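Local atomic coordinates of 199aa long hypothetical Trp repressor binding protein (PDB entry 2ZKI), a protein that is of unknown function but, as a flavodoxin-like member of the NADPH-dependent FMN reductase family, probably binds FMN and may act as an oxidoreductase. Residues Asn6-Phe11 with Lys36-Arg41; Gly15-Leu20 with Thr111-Ala116; Val63-Met68 with Asp94-Leu99. All coordinates share one frame; numbering follows the deposited sequence.

From the N terminus, strand 6-11 leads into helix 16-31 and then strand 34-39, and interaction 1 closes this beta-alpha-beta unit by pairing its two strands. Interaction 2 starts on the helix of that unit and returns to strand 109-115, so its segments alternate with those of interaction 1 along the chain; the two contacts touch where Phe113 CZ meets Val9 and Phe11. Interaction 3 opens only after interaction 1 has closed. It joins helix 65-70 to helix 97-101 within the longer span that interaction 2 brackets. Val63 packs on Leu10 and Arg38, linking this helical layer to the sheet, whereas interactions 2 and 3 do not touch each other.

Interaction 1: residues Asn6-Phe11 with Lys36-Arg41; sequences NILVLF and KIRRVR. With SO4 (sulfate ion), chain J.
Leu8 reaches across to Lys36 and Arg38 on one face of a parallel strand pair, while Phe11 meets Ile37 and Arg39 on the other. The CD1 methyl of Leu8 lies 3.7 Å from Arg38 CG, the two side chains crossing at about a right angle. With CG anti to the backbone N (chi1 -174°), the Leu8 branch is swung against strand 34-39, and CD1 also packs on the CB of Lys36. Farther along the same face, Leu10 CD1 stands 3.8 Å from Val40 CG1, again a near-perpendicular crossing; Leu89 and Phe92 of helix 87-94 pack on both residues.

On the opposite face the Phe11 ring has two differently placed neighbours. Arg39 CB sits over one face, 4.2 Å from the centroid of the Phe11 ring and 18° off its normal, a CH-pi contact displaced toward the rim. Ile37 CG2 approaches the edge of the Phe11 ring instead, near its plane, 3.6 Å from Phe11 CE1. Ile37 CG1 turns to the CB of Val9.

Between the two faces five backbone hydrogen bonds join the segments: Lys36 N to Ile7 O, Val9 N to Lys36 O, Arg38 N to Val9 O (2.9 Å), Phe11 N to Arg38 O, and Val40 N to Phe11 O. The local strand axes, N to C, lie 24° apart, confirming a parallel pair. At the outer side, Lys36 NZ donates to O4 of a sulfate ion at 3.3 Å. The sulfate also lies at the edge of the Arg38 guanidinium, but NH2 is modelled too near the sulfur, so the details of that approach are doubtful. The parallel register, with helix 16-31 connecting the strands, is that of a beta-alpha-beta crossover, here forming one margin of the central sheet of a flavodoxin-like fold.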
ATOM      1  N   ASN A   6      26.670   9.219   8.909  1.00 37.20           N
ATOM      2  CA  ASN A   6      25.812   9.836   9.913  1.00 36.43           C
ATOM      3  C   ASN A   6      24.411   9.243   9.869  1.00 35.73           C
ATOM      4  O   ASN A   6      23.760   9.239   8.822  1.00 35.60           O
ATOM      5  CB  ASN A   6      25.745  11.354   9.716  1.00 36.62           C
ATOM      6  CG  ASN A   6      27.085  12.042   9.933  1.00 36.89           C
ATOM      7  OD1 ASN A   6      27.426  12.982   9.214  1.00 37.26           O
ATOM      8  ND2 ASN A   6      27.842  11.586  10.931  1.00 37.21           N
ATOM      9  N   ILE A   7      23.955   8.738  11.011  1.00 34.89           N
ATOM     10  CA  ILE A   7      22.641   8.114  11.103  1.00 34.06           C
ATOM     11  C   ILE A   7      21.712   8.949  11.974  1.00 33.55           C
ATOM     12  O   ILE A   7      21.995   9.185  13.151  1.00 33.47           O
ATOM     13  CB  ILE A   7      22.733   6.653  11.637  1.00 34.03           C
ATOM     14  CG1 ILE A   7      23.555   5.770  10.683  1.00 33.74           C
ATOM     15  CG2 ILE A   7      21.338   6.059  11.887  1.00 34.04           C
ATOM     16  CD1 ILE A   7      23.053   5.725   9.239  1.00 33.21           C
ATOM     17  N   LEU A   8      20.613   9.402  11.376  1.00 32.87           N
ATOM     18  CA  LEU A   8      19.584  10.132  12.106  1.00 32.24           C
ATOM     19  C   LEU A   8      18.427   9.208  12.460  1.00 31.83           C
ATOM     20  O   LEU A   8      17.797   8.617  11.581  1.00 31.78           O
ATOM     21  CB  LEU A   8      19.073  11.328  11.291  1.00 32.22           C
ATOM     22  CG  LEU A   8      18.094  12.286  11.979  1.00 31.95           C
ATOM     23  CD1 LEU A   8      18.820  13.216  12.938  1.00 32.01           C
ATOM     24  CD2 LEU A   8      17.323  13.088  10.954  1.00 31.68           C
ATOM     25  N   VAL A   9      18.164   9.079  13.755  1.00 31.34           N
ATOM     26  CA  VAL A   9      17.003   8.339  14.226  1.00 30.90           C
ATOM     27  C   VAL A   9      15.899   9.345  14.542  1.00 30.61           C
ATOM     28  O   VAL A   9      15.958  10.069  15.540  1.00 30.56           O
ATOM     29  CB  VAL A   9      17.330   7.438  15.446  1.00 30.95           C
ATOM     30  CG1 VAL A   9      16.100   6.664  15.886  1.00 30.88           C
ATOM     31  CG2 VAL A   9      18.466   6.471  15.116  1.00 30.76           C
ATOM     32  N   LEU A  10      14.908   9.394  13.659  1.00 30.26           N
ATOM     33  CA  LEU A  10      13.803  10.336  13.755  1.00 29.89           C
ATOM     34  C   LEU A  10      12.532   9.601  14.158  1.00 29.76           C
ATOM     35  O   LEU A  10      12.237   8.533  13.623  1.00 29.74           O
ATOM     36  CB  LEU A  10      13.613  11.041  12.410  1.00 29.87           C
ATOM     37  CG  LEU A  10      12.521  12.099  12.245  1.00 29.71           C
ATOM     38  CD1 LEU A  10      12.754  13.262  13.180  1.00 29.33           C
ATOM     39  CD2 LEU A  10      12.479  12.571  10.805  1.00 29.74           C
ATOM     40  N   PHE A  11      11.784  10.168  15.101  1.00 29.61           N
ATOM     41  CA  PHE A  11      10.570   9.522  15.591  1.00 29.54           C
ATOM     42  C   PHE A  11       9.538  10.477  16.186  1.00 29.60           C
ATOM     43  O   PHE A  11       9.879  11.542  16.698  1.00 29.60           O
ATOM     44  CB  PHE A  11      10.913   8.412  16.602  1.00 29.47           C
ATOM     45  CG  PHE A  11      11.364   8.918  17.948  1.00 29.22           C
ATOM     46  CD1 PHE A  11      12.693   9.252  18.173  1.00 29.12           C
ATOM     47  CD2 PHE A  11      10.457   9.040  18.998  1.00 29.21           C
ATOM     48  CE1 PHE A  11      13.110   9.714  19.420  1.00 29.27           C
ATOM     49  CE2 PHE A  11      10.867   9.502  20.248  1.00 29.15           C
ATOM     50  CZ  PHE A  11      12.194   9.838  20.458  1.00 29.20           C
ATOM     51  N   LYS A  36      22.497  10.700  15.854  1.00 39.16           N
ATOM     52  CA  LYS A  36      21.660  11.733  16.460  1.00 39.13           C
ATOM     53  C   LYS A  36      20.221  11.230  16.567  1.00 39.01           C
ATOM     54  O   LYS A  36      19.587  10.916  15.557  1.00 38.95           O
ATOM     55  CB  LYS A  36      21.708  13.031  15.646  1.00 39.11           C
ATOM     56  CG  LYS A  36      22.965  13.865  15.843  1.00 39.25           C
ATOM     57  CD  LYS A  36      22.938  15.107  14.958  1.00 39.34           C
ATOM     58  CE  LYS A  36      24.270  15.854  14.970  1.00 39.93           C
ATOM     59  NZ  LYS A  36      24.572  16.512  16.275  1.00 40.18           N
ATOM     60  N   ILE A  37      19.723  11.139  17.797  1.00 38.95           N
ATOM     61  CA  ILE A  37      18.334  10.764  18.050  1.00 38.81           C
ATOM     62  C   ILE A  37      17.506  12.036  18.239  1.00 38.94           C
ATOM     63  O   ILE A  37      17.763  12.828  19.149  1.00 38.91           O
ATOM     64  CB  ILE A  37      18.200   9.828  19.281  1.00 38.76           C
ATOM     65  CG1 ILE A  37      18.888   8.485  19.010  1.00 38.53           C
ATOM     66  CG2 ILE A  37      16.729   9.616  19.647  1.00 38.63           C
ATOM     67  CD1 ILE A  37      19.131   7.641  20.252  1.00 38.65           C
ATOM     68  N   ARG A  38      16.527  12.229  17.359  1.00 39.02           N
ATOM     69  CA  ARG A  38      15.692  13.426  17.374  1.00 39.12           C
ATOM     70  C   ARG A  38      14.211  13.063  17.323  1.00 39.34           C
ATOM     71  O   ARG A  38      13.829  12.068  16.704  1.00 39.31           O
ATOM     72  CB  ARG A  38      16.026  14.328  16.181  1.00 39.08           C
ATOM     73  CG  ARG A  38      17.493  14.739  16.022  1.00 38.85           C
ATOM     74  CD  ARG A  38      17.862  15.933  16.888  1.00 38.39           C
ATOM     75  NE  ARG A  38      18.563  15.530  18.104  1.00 38.16           N
ATOM     76  CZ  ARG A  38      19.879  15.621  18.286  1.00 37.65           C
ATOM     77  NH1 ARG A  38      20.664  16.113  17.336  1.00 37.41           N
ATOM     78  NH2 ARG A  38      20.411  15.223  19.431  1.00 37.42           N
ATOM     79  N   ARG A  39      13.385  13.880  17.973  1.00 39.68           N
ATOM     80  CA  ARG A  39      11.926  13.741  17.904  1.00 39.98           C
ATOM     81  C   ARG A  39      11.285  14.932  17.183  1.00 40.13           C
ATOM     82  O   ARG A  39      11.936  15.958  16.968  1.00 40.17           O
ATOM     83  CB  ARG A  39      11.314  13.534  19.301  1.00 39.97           C
ATOM     84  CG  ARG A  39      11.731  14.546  20.368  1.00 40.44           C
ATOM     85  CD  ARG A  39      10.804  15.756  20.414  1.00 41.56           C
ATOM     86  NE  ARG A  39      11.065  16.595  21.583  1.00 42.38           N
ATOM     87  CZ  ARG A  39      10.341  16.581  22.699  1.00 42.80           C
ATOM     88  NH1 ARG A  39      10.666  17.380  23.705  1.00 43.12           N
ATOM     89  NH2 ARG A  39       9.290  15.777  22.815  1.00 43.17           N
ATOM     90  N   VAL A  40      10.016  14.786  16.803  1.00 40.33           N
ATOM     91  CA  VAL A  40       9.290  15.851  16.103  1.00 40.50           C
ATOM     92  C   VAL A  40       8.366  16.642  17.029  1.00 40.74           C
ATOM     93  O   VAL A  40       7.993  16.172  18.106  1.00 40.73           O
ATOM     94  CB  VAL A  40       8.477  15.321  14.881  1.00 40.47           C
ATOM     95  CG1 VAL A  40       9.404  14.872  13.767  1.00 40.24           C
ATOM     96  CG2 VAL A  40       7.521  14.201  15.291  1.00 40.46           C
ATOM     97  N   ARG A  41       8.008  17.845  16.584  1.00 41.00           N
ATOM     98  CA  ARG A  41       7.082  18.732  17.282  1.00 41.35           C
ATOM     99  C   ARG A  41       5.681  18.125  17.341  1.00 41.45           C
ATOM    100  O   ARG A  41       5.254  17.444  16.407  1.00 41.45           O
ATOM    101  CB  ARG A  41       7.025  20.067  16.539  1.00 41.47           C
ATOM    102  CG  ARG A  41       6.607  21.268  17.365  1.00 42.18           C
ATOM    103  CD  ARG A  41       6.188  22.400  16.441  1.00 43.64           C
ATOM    104  NE  ARG A  41       6.427  23.724  17.013  1.00 44.90           N
ATOM    105  CZ  ARG A  41       7.534  24.439  16.823  1.00 45.54           C
ATOM    106  NH1 ARG A  41       8.525  23.967  16.073  1.00 45.66           N
ATOM    107  NH2 ARG A  41       7.653  25.635  17.386  1.00 45.84           N
TER
HETATM  108  S   SO4 J 502      23.247  14.557  20.362  1.00 65.25           S
HETATM  109  O1  SO4 J 502      24.418  14.133  21.125  1.00 65.32           O
HETATM  110  O2  SO4 J 502      22.365  13.411  20.158  1.00 65.29           O
HETATM  111  O3  SO4 J 502      22.539  15.592  21.111  1.00 65.18           O
HETATM  112  O4  SO4 J 502      23.668  15.087  19.067  1.00 65.08           O

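Interaction 2: residues Gly15-Leu20 with Thr111-Ala116; sequences GSIVEL and TFFTEA
In the helix-on-sheet packing of the flavodoxin-like fold, the first turn of helix 16-31 rests on strand 109-115 through Ile17 and Leu20 against Phe113. Ile17 CD1 comes 3.7 Å from Phe113 CE2, and the two side chains cross at about a right angle. Chi1 of Ile17 (-173°) sets CG1 opposite the backbone N and brings its end to the ring; Leu20 CB adds a contact 4.2 Å from Phe113 CD2. The local axes of residues 16-20 and 111-115 come within 8.6 Å and their N-to-C directions differ by 150°, as expected of a helix returning over a parallel sheet. A sulfate, probably from the crystallisation liquor, lies about 4 Å from the Ile17 side chain and may mark the phosphate site of flavodoxins, the loop between first strand and first helix. Replacing Phe113 by an alanine would probably open a gap beside Ile17 CD1 and Leu20 CB and leave them without their aromatic partner. Past the ring, Leu20 CD1 reaches Thr114 O at 3.6 Å. Thr114 CB points away from the helix, with OG1 hydrogen-bonded to Ser78 O. Ser16 OG faces Glu115 CG, with Glu115 OE2 farther off, 4.1 Å from Ser16 OG.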
ATOM      1  N   GLY A  15       6.139   6.815  24.217  1.00 32.02           N
ATOM      2  CA  GLY A  15       6.097   5.511  24.881  1.00 32.23           C
ATOM      3  C   GLY A  15       7.202   4.548  24.481  1.00 32.34           C
ATOM      4  O   GLY A  15       8.390   4.885  24.542  1.00 32.33           O
ATOM      5  N   SER A  16       6.798   3.345  24.074  1.00 32.39           N
ATOM      6  CA  SER A  16       7.730   2.273  23.701  1.00 32.44           C
ATOM      7  C   SER A  16       8.479   2.534  22.391  1.00 32.41           C
ATOM      8  O   SER A  16       9.490   1.883  22.106  1.00 32.41           O
ATOM      9  CB  SER A  16       7.000   0.927  23.636  1.00 32.44           C
ATOM     10  OG  SER A  16       5.881   0.985  22.766  1.00 32.60           O
ATOM     11  N   ILE A  17       7.978   3.482  21.601  1.00 32.36           N
ATOM     12  CA  ILE A  17       8.629   3.893  20.356  1.00 32.36           C
ATOM     13  C   ILE A  17       9.972   4.583  20.636  1.00 32.48           C
ATOM     14  O   ILE A  17      10.911   4.479  19.839  1.00 32.40           O
ATOM     15  CB  ILE A  17       7.685   4.785  19.480  1.00 32.29           C
ATOM     16  CG1 ILE A  17       8.293   5.069  18.101  1.00 32.09           C
ATOM     17  CG2 ILE A  17       7.306   6.077  20.199  1.00 32.12           C
ATOM     18  CD1 ILE A  17       8.012   4.002  17.065  1.00 31.82           C
ATOM     19  N   VAL A  18      10.052   5.263  21.780  1.00 32.65           N
ATOM     20  CA  VAL A  18      11.272   5.934  22.226  1.00 32.83           C
ATOM     21  C   VAL A  18      12.378   4.912  22.493  1.00 33.08           C
ATOM     22  O   VAL A  18      13.507   5.085  22.033  1.00 33.02           O
ATOM     23  CB  VAL A  18      11.027   6.791  23.500  1.00 32.83           C
ATOM     24  CG1 VAL A  18      12.307   7.486  23.946  1.00 32.63           C
ATOM     25  CG2 VAL A  18       9.920   7.816  23.267  1.00 32.81           C
ATOM     26  N   GLU A  19      12.046   3.846  23.224  1.00 33.41           N
ATOM     27  CA  GLU A  19      13.012   2.787  23.519  1.00 33.88           C
ATOM     28  C   GLU A  19      13.457   2.066  22.246  1.00 33.87           C
ATOM     29  O   GLU A  19      14.616   1.660  22.133  1.00 33.93           O
ATOM     30  CB  GLU A  19      12.465   1.792  24.550  1.00 33.84           C
ATOM     31  CG  GLU A  19      13.567   0.982  25.252  1.00 34.45           C
ATOM     32  CD  GLU A  19      13.038  -0.130  26.154  1.00 34.51           C
ATOM     33  OE1 GLU A  19      13.658  -1.219  26.171  1.00 34.85           O
ATOM     34  OE2 GLU A  19      12.015   0.081  26.845  1.00 35.44           O
ATOM     35  N   LEU A  20      12.538   1.922  21.292  1.00 34.00           N
ATOM     36  CA  LEU A  20      12.866   1.382  19.971  1.00 34.06           C
ATOM     37  C   LEU A  20      13.884   2.257  19.238  1.00 34.12           C
ATOM     38  O   LEU A  20      14.782   1.745  18.567  1.00 34.07           O
ATOM     39  CB  LEU A  20      11.604   1.216  19.118  1.00 34.04           C
ATOM     40  CG  LEU A  20      10.698   0.004  19.371  1.00 33.95           C
ATOM     41  CD1 LEU A  20       9.367   0.167  18.643  1.00 33.67           C
ATOM     42  CD2 LEU A  20      11.376  -1.304  18.964  1.00 33.74           C
ATOM     43  N   THR A 111      15.198   3.585   6.617  1.00 22.31           N
ATOM     44  CA  THR A 111      14.545   2.421   7.209  1.00 22.14           C
ATOM     45  C   THR A 111      13.415   2.863   8.145  1.00 22.04           C
ATOM     46  O   THR A 111      13.480   3.942   8.742  1.00 22.06           O
ATOM     47  CB  THR A 111      15.558   1.477   7.926  1.00 22.11           C
ATOM     48  OG1 THR A 111      14.902   0.261   8.305  1.00 21.88           O
ATOM     49  CG2 THR A 111      16.174   2.134   9.161  1.00 22.05           C
ATOM     50  N   PHE A 112      12.382   2.031   8.262  1.00 21.86           N
ATOM     51  CA  PHE A 112      11.191   2.395   9.024  1.00 21.67           C
ATOM     52  C   PHE A 112      10.904   1.445  10.177  1.00 21.59           C
ATOM     53  O   PHE A 112      11.135   0.237  10.081  1.00 21.50           O
ATOM     54  CB  PHE A 112       9.965   2.478   8.111  1.00 21.70           C
ATOM     55  CG  PHE A 112      10.118   3.441   6.971  1.00 21.64           C
ATOM     56  CD1 PHE A 112      10.415   2.980   5.694  1.00 21.79           C
ATOM     57  CD2 PHE A 112       9.965   4.809   7.173  1.00 21.64           C
ATOM     58  CE1 PHE A 112      10.558   3.866   4.632  1.00 21.90           C
ATOM     59  CE2 PHE A 112      10.105   5.705   6.122  1.00 21.62           C
ATOM     60  CZ  PHE A 112      10.400   5.235   4.847  1.00 21.90           C
ATOM     61  N   PHE A 113      10.389   2.014  11.264  1.00 21.55           N
ATOM     62  CA  PHE A 113       9.972   1.249  12.435  1.00 21.52           C
ATOM     63  C   PHE A 113       8.688   1.813  13.044  1.00 21.58           C
ATOM     64  O   PHE A 113       8.394   3.002  12.915  1.00 21.58           O
ATOM     65  CB  PHE A 113      11.099   1.161  13.471  1.00 21.42           C
ATOM     66  CG  PHE A 113      11.534   2.489  14.041  1.00 21.35           C
ATOM     67  CD1 PHE A 113      12.403   3.319  13.336  1.00 21.09           C
ATOM     68  CD2 PHE A 113      11.108   2.889  15.306  1.00 21.10           C
ATOM     69  CE1 PHE A 113      12.821   4.535  13.873  1.00 21.07           C
ATOM     70  CE2 PHE A 113      11.519   4.103  15.850  1.00 21.04           C
ATOM     71  CZ  PHE A 113      12.378   4.927  15.133  1.00 21.03           C
ATOM     72  N   THR A 114       7.924   0.946  13.700  1.00 21.66           N
ATOM     73  CA  THR A 114       6.612   1.317  14.218  1.00 21.63           C
ATOM     74  C   THR A 114       6.245   0.518  15.472  1.00 21.84           C
ATOM     75  O   THR A 114       7.052  -0.263  15.977  1.00 21.76           O
ATOM     76  CB  THR A 114       5.514   1.203  13.114  1.00 21.57           C
ATOM     77  OG1 THR A 114       4.305   1.822  13.566  1.00 21.70           O
ATOM     78  CG2 THR A 114       5.235  -0.251  12.734  1.00 21.30           C
ATOM     79  N   GLU A 115       5.031   0.735  15.972  1.00 22.15           N
ATOM     80  CA  GLU A 115       4.541   0.094  17.187  1.00 22.48           C
ATOM     81  C   GLU A 115       3.020   0.041  17.136  1.00 22.48           C
ATOM     82  O   GLU A 115       2.378   0.990  16.686  1.00 22.65           O
ATOM     83  CB  GLU A 115       5.021   0.873  18.423  1.00 22.61           C
ATOM     84  CG  GLU A 115       4.512   0.365  19.778  1.00 23.74           C
ATOM     85  CD  GLU A 115       3.202   1.021  20.217  1.00 25.29           C
ATOM     86  OE1 GLU A 115       3.039   2.244  19.998  1.00 26.04           O
ATOM     87  OE2 GLU A 115       2.337   0.313  20.787  1.00 25.58           O
ATOM     88  N   ALA A 116       2.453  -1.073  17.589  1.00 22.55           N
ATOM     89  CA  ALA A 116       1.003  -1.240  17.669  1.00 22.57           C
ATOM     90  C   ALA A 116       0.610  -2.033  18.912  1.00 22.67           C
ATOM     91  O   ALA A 116       1.346  -2.920  19.355  1.00 22.60           O
ATOM     92  CB  ALA A 116       0.473  -1.917  16.414  1.00 22.51           C
TER

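Interaction 3: residues Val63-Met68 with Asp94-Leu99; sequences VTLDDM and DTTAIL
Leu65 splays its two methyls over Thr96, Ile98 and Leu99, tying the start of helix 65-70 to the start of helix 97-101 in the helical layer on one side of the flavodoxin-like sheet. Leu65 CD2 lies 3.8 Å from Leu99 CD1 and 3.9 Å from Thr96 CG2, meeting both side chains at a slant. Leu65 CD1 turns to Ile98 instead, 4.0 Å from Ile98 CD1, with the two chains crossing near a right angle. Leu65 CB points toward residues 94-99, and CG, anti to the carbonyl carbon (chi1 -69°), sets the two methyls against Thr96, Ile98 and Leu99. No hydrogen bond joins the segments, so the evidence for this contact is apolar packing alone. The hydroxyl of Thr96 is engaged by Leu93 O and Tyr133 OH, with its methyl turned to Leu65. Phe48 of the second subunit also packs on Leu65, placing the contact beside the subunit interface. On the inner side, Met68 rests on Leu8 of strand 6-11 and crosses Leu99 at about a right angle: Leu99 CD1 touches Met68 through CB, at 3.6 Å, and CG, at 3.9 Å.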
ATOM      1  N   VAL A  63      13.976  17.780  16.313  1.00 42.48           N
ATOM      2  CA  VAL A  63      14.653  17.708  15.024  1.00 41.85           C
ATOM      3  C   VAL A  63      14.607  19.056  14.308  1.00 41.42           C
ATOM      4  O   VAL A  63      13.621  19.786  14.396  1.00 41.44           O
ATOM      5  CB  VAL A  63      14.045  16.595  14.127  1.00 41.87           C
ATOM      6  CG1 VAL A  63      12.586  16.895  13.782  1.00 41.91           C
ATOM      7  CG2 VAL A  63      14.878  16.384  12.863  1.00 41.73           C
ATOM      8  N   THR A  64      15.694  19.382  13.618  1.00 40.89           N
ATOM      9  CA  THR A  64      15.752  20.562  12.767  1.00 40.37           C
ATOM     10  C   THR A  64      15.996  20.120  11.324  1.00 40.02           C
ATOM     11  O   THR A  64      16.334  18.961  11.075  1.00 39.95           O
ATOM     12  CB  THR A  64      16.865  21.538  13.223  1.00 40.39           C
ATOM     13  OG1 THR A  64      18.129  20.864  13.229  1.00 40.35           O
ATOM     14  CG2 THR A  64      16.574  22.080  14.622  1.00 40.30           C
ATOM     15  N   LEU A  65      15.817  21.038  10.376  1.00 39.59           N
ATOM     16  CA  LEU A  65      16.078  20.750   8.964  1.00 39.17           C
ATOM     17  C   LEU A  65      17.572  20.573   8.662  1.00 38.88           C
ATOM     18  O   LEU A  65      17.937  20.017   7.625  1.00 38.87           O
ATOM     19  CB  LEU A  65      15.464  21.827   8.063  1.00 39.19           C
ATOM     20  CG  LEU A  65      13.935  21.888   7.970  1.00 39.22           C
ATOM     21  CD1 LEU A  65      13.490  23.210   7.362  1.00 39.40           C
ATOM     22  CD2 LEU A  65      13.360  20.712   7.181  1.00 38.88           C
ATOM     23  N   ASP A  66      18.426  21.046   9.570  1.00 38.50           N
ATOM     24  CA  ASP A  66      19.869  20.820   9.481  1.00 38.12           C
ATOM     25  C   ASP A  66      20.218  19.353   9.738  1.00 37.66           C
ATOM     26  O   ASP A  66      21.164  18.820   9.147  1.00 37.59           O
ATOM     27  CB  ASP A  66      20.625  21.717  10.467  1.00 38.27           C
ATOM     28  CG  ASP A  66      20.672  23.171  10.024  1.00 38.74           C
ATOM     29  OD1 ASP A  66      20.963  23.431   8.835  1.00 39.33           O
ATOM     30  OD2 ASP A  66      20.431  24.057  10.874  1.00 39.19           O
ATOM     31  N   ASP A  67      19.447  18.715  10.621  1.00 36.97           N
ATOM     32  CA  ASP A  67      19.623  17.299  10.956  1.00 36.30           C
ATOM     33  C   ASP A  67      19.432  16.376   9.749  1.00 35.83           C
ATOM     34  O   ASP A  67      20.077  15.329   9.651  1.00 35.75           O
ATOM     35  CB  ASP A  67      18.666  16.894  12.082  1.00 36.26           C
ATOM     36  CG  ASP A  67      19.021  17.532  13.418  1.00 36.25           C
ATOM     37  OD1 ASP A  67      18.094  17.783  14.214  1.00 36.08           O
ATOM     38  OD2 ASP A  67      20.218  17.779  13.679  1.00 36.38           O
ATOM     39  N   MET A  68      18.548  16.774   8.839  1.00 35.21           N
ATOM     40  CA  MET A  68      18.287  16.021   7.617  1.00 34.60           C
ATOM     41  C   MET A  68      19.440  16.171   6.620  1.00 34.39           C
ATOM     42  O   MET A  68      19.766  15.232   5.891  1.00 34.44           O
ATOM     43  CB  MET A  68      16.970  16.473   6.977  1.00 34.53           C
ATOM     44  CG  MET A  68      15.756  16.452   7.908  1.00 33.98           C
ATOM     45  SD  MET A  68      15.179  14.800   8.352  1.00 33.15           S
ATOM     46  CE  MET A  68      14.415  14.275   6.818  1.00 33.01           C
ATOM     47  N   ASP A  94       6.083  17.198   5.895  1.00 24.62           N
ATOM     48  CA  ASP A  94       5.506  18.154   4.956  1.00 24.85           C
ATOM     49  C   ASP A  94       6.348  19.429   4.870  1.00 25.09           C
ATOM     50  O   ASP A  94       6.380  20.083   3.827  1.00 25.22           O
ATOM     51  CB  ASP A  94       4.054  18.483   5.330  1.00 24.80           C
ATOM     52  CG  ASP A  94       3.077  17.369   4.955  1.00 24.65           C
ATOM     53  OD1 ASP A  94       1.856  17.554   5.148  1.00 24.39           O
ATOM     54  OD2 ASP A  94       3.519  16.309   4.465  1.00 24.40           O
ATOM     55  N   THR A  95       7.037  19.766   5.962  1.00 25.29           N
ATOM     56  CA  THR A  95       7.909  20.946   6.001  1.00 25.56           C
ATOM     57  C   THR A  95       9.234  20.743   5.253  1.00 25.74           C
ATOM     58  O   THR A  95       9.951  21.710   4.988  1.00 25.77           O
ATOM     59  CB  THR A  95       8.208  21.419   7.451  1.00 25.59           C
ATOM     60  OG1 THR A  95       9.014  20.451   8.134  1.00 25.67           O
ATOM     61  CG2 THR A  95       6.921  21.656   8.230  1.00 25.63           C
ATOM     62  N   THR A  96       9.547  19.492   4.909  1.00 25.95           N
ATOM     63  CA  THR A  96      10.790  19.165   4.198  1.00 26.12           C
ATOM     64  C   THR A  96      10.691  19.405   2.684  1.00 26.21           C
ATOM     65  O   THR A  96      11.452  18.826   1.905  1.00 26.27           O
ATOM     66  CB  THR A  96      11.250  17.702   4.465  1.00 26.09           C
ATOM     67  OG1 THR A  96      10.251  16.785   4.005  1.00 26.46           O
ATOM     68  CG2 THR A  96      11.509  17.463   5.946  1.00 25.97           C
ATOM     69  N   ALA A  97       9.766  20.272   2.278  1.00 26.43           N
ATOM     70  CA  ALA A  97       9.540  20.580   0.865  1.00 26.71           C
ATOM     71  C   ALA A  97      10.741  21.234   0.180  1.00 26.97           C
ATOM     72  O   ALA A  97      10.944  21.049  -1.021  1.00 27.02           O
ATOM     73  CB  ALA A  97       8.295  21.445   0.702  1.00 26.63           C
ATOM     74  N   ILE A  98      11.527  21.998   0.938  1.00 27.29           N
ATOM     75  CA  ILE A  98      12.737  22.626   0.399  1.00 27.70           C
ATOM     76  C   ILE A  98      13.846  21.606   0.156  1.00 27.94           C
ATOM     77  O   ILE A  98      14.612  21.730  -0.805  1.00 28.14           O
ATOM     78  CB  ILE A  98      13.267  23.794   1.279  1.00 27.69           C
ATOM     79  CG1 ILE A  98      13.413  23.368   2.746  1.00 27.74           C
ATOM     80  CG2 ILE A  98      12.368  25.029   1.127  1.00 27.89           C
ATOM     81  CD1 ILE A  98      14.295  24.284   3.579  1.00 27.76           C
ATOM     82  N   LEU A  99      13.917  20.594   1.018  1.00 28.09           N
ATOM     83  CA  LEU A  99      14.888  19.515   0.865  1.00 28.21           C
ATOM     84  C   LEU A  99      14.549  18.665  -0.355  1.00 28.43           C
ATOM     85  O   LEU A  99      15.436  18.089  -0.992  1.00 28.44           O
ATOM     86  CB  LEU A  99      14.939  18.652   2.129  1.00 28.09           C
ATOM     87  CG  LEU A  99      15.212  19.362   3.463  1.00 28.24           C
ATOM     88  CD1 LEU A  99      14.972  18.419   4.628  1.00 28.27           C
ATOM     89  CD2 LEU A  99      16.617  19.961   3.539  1.00 27.97           C
TER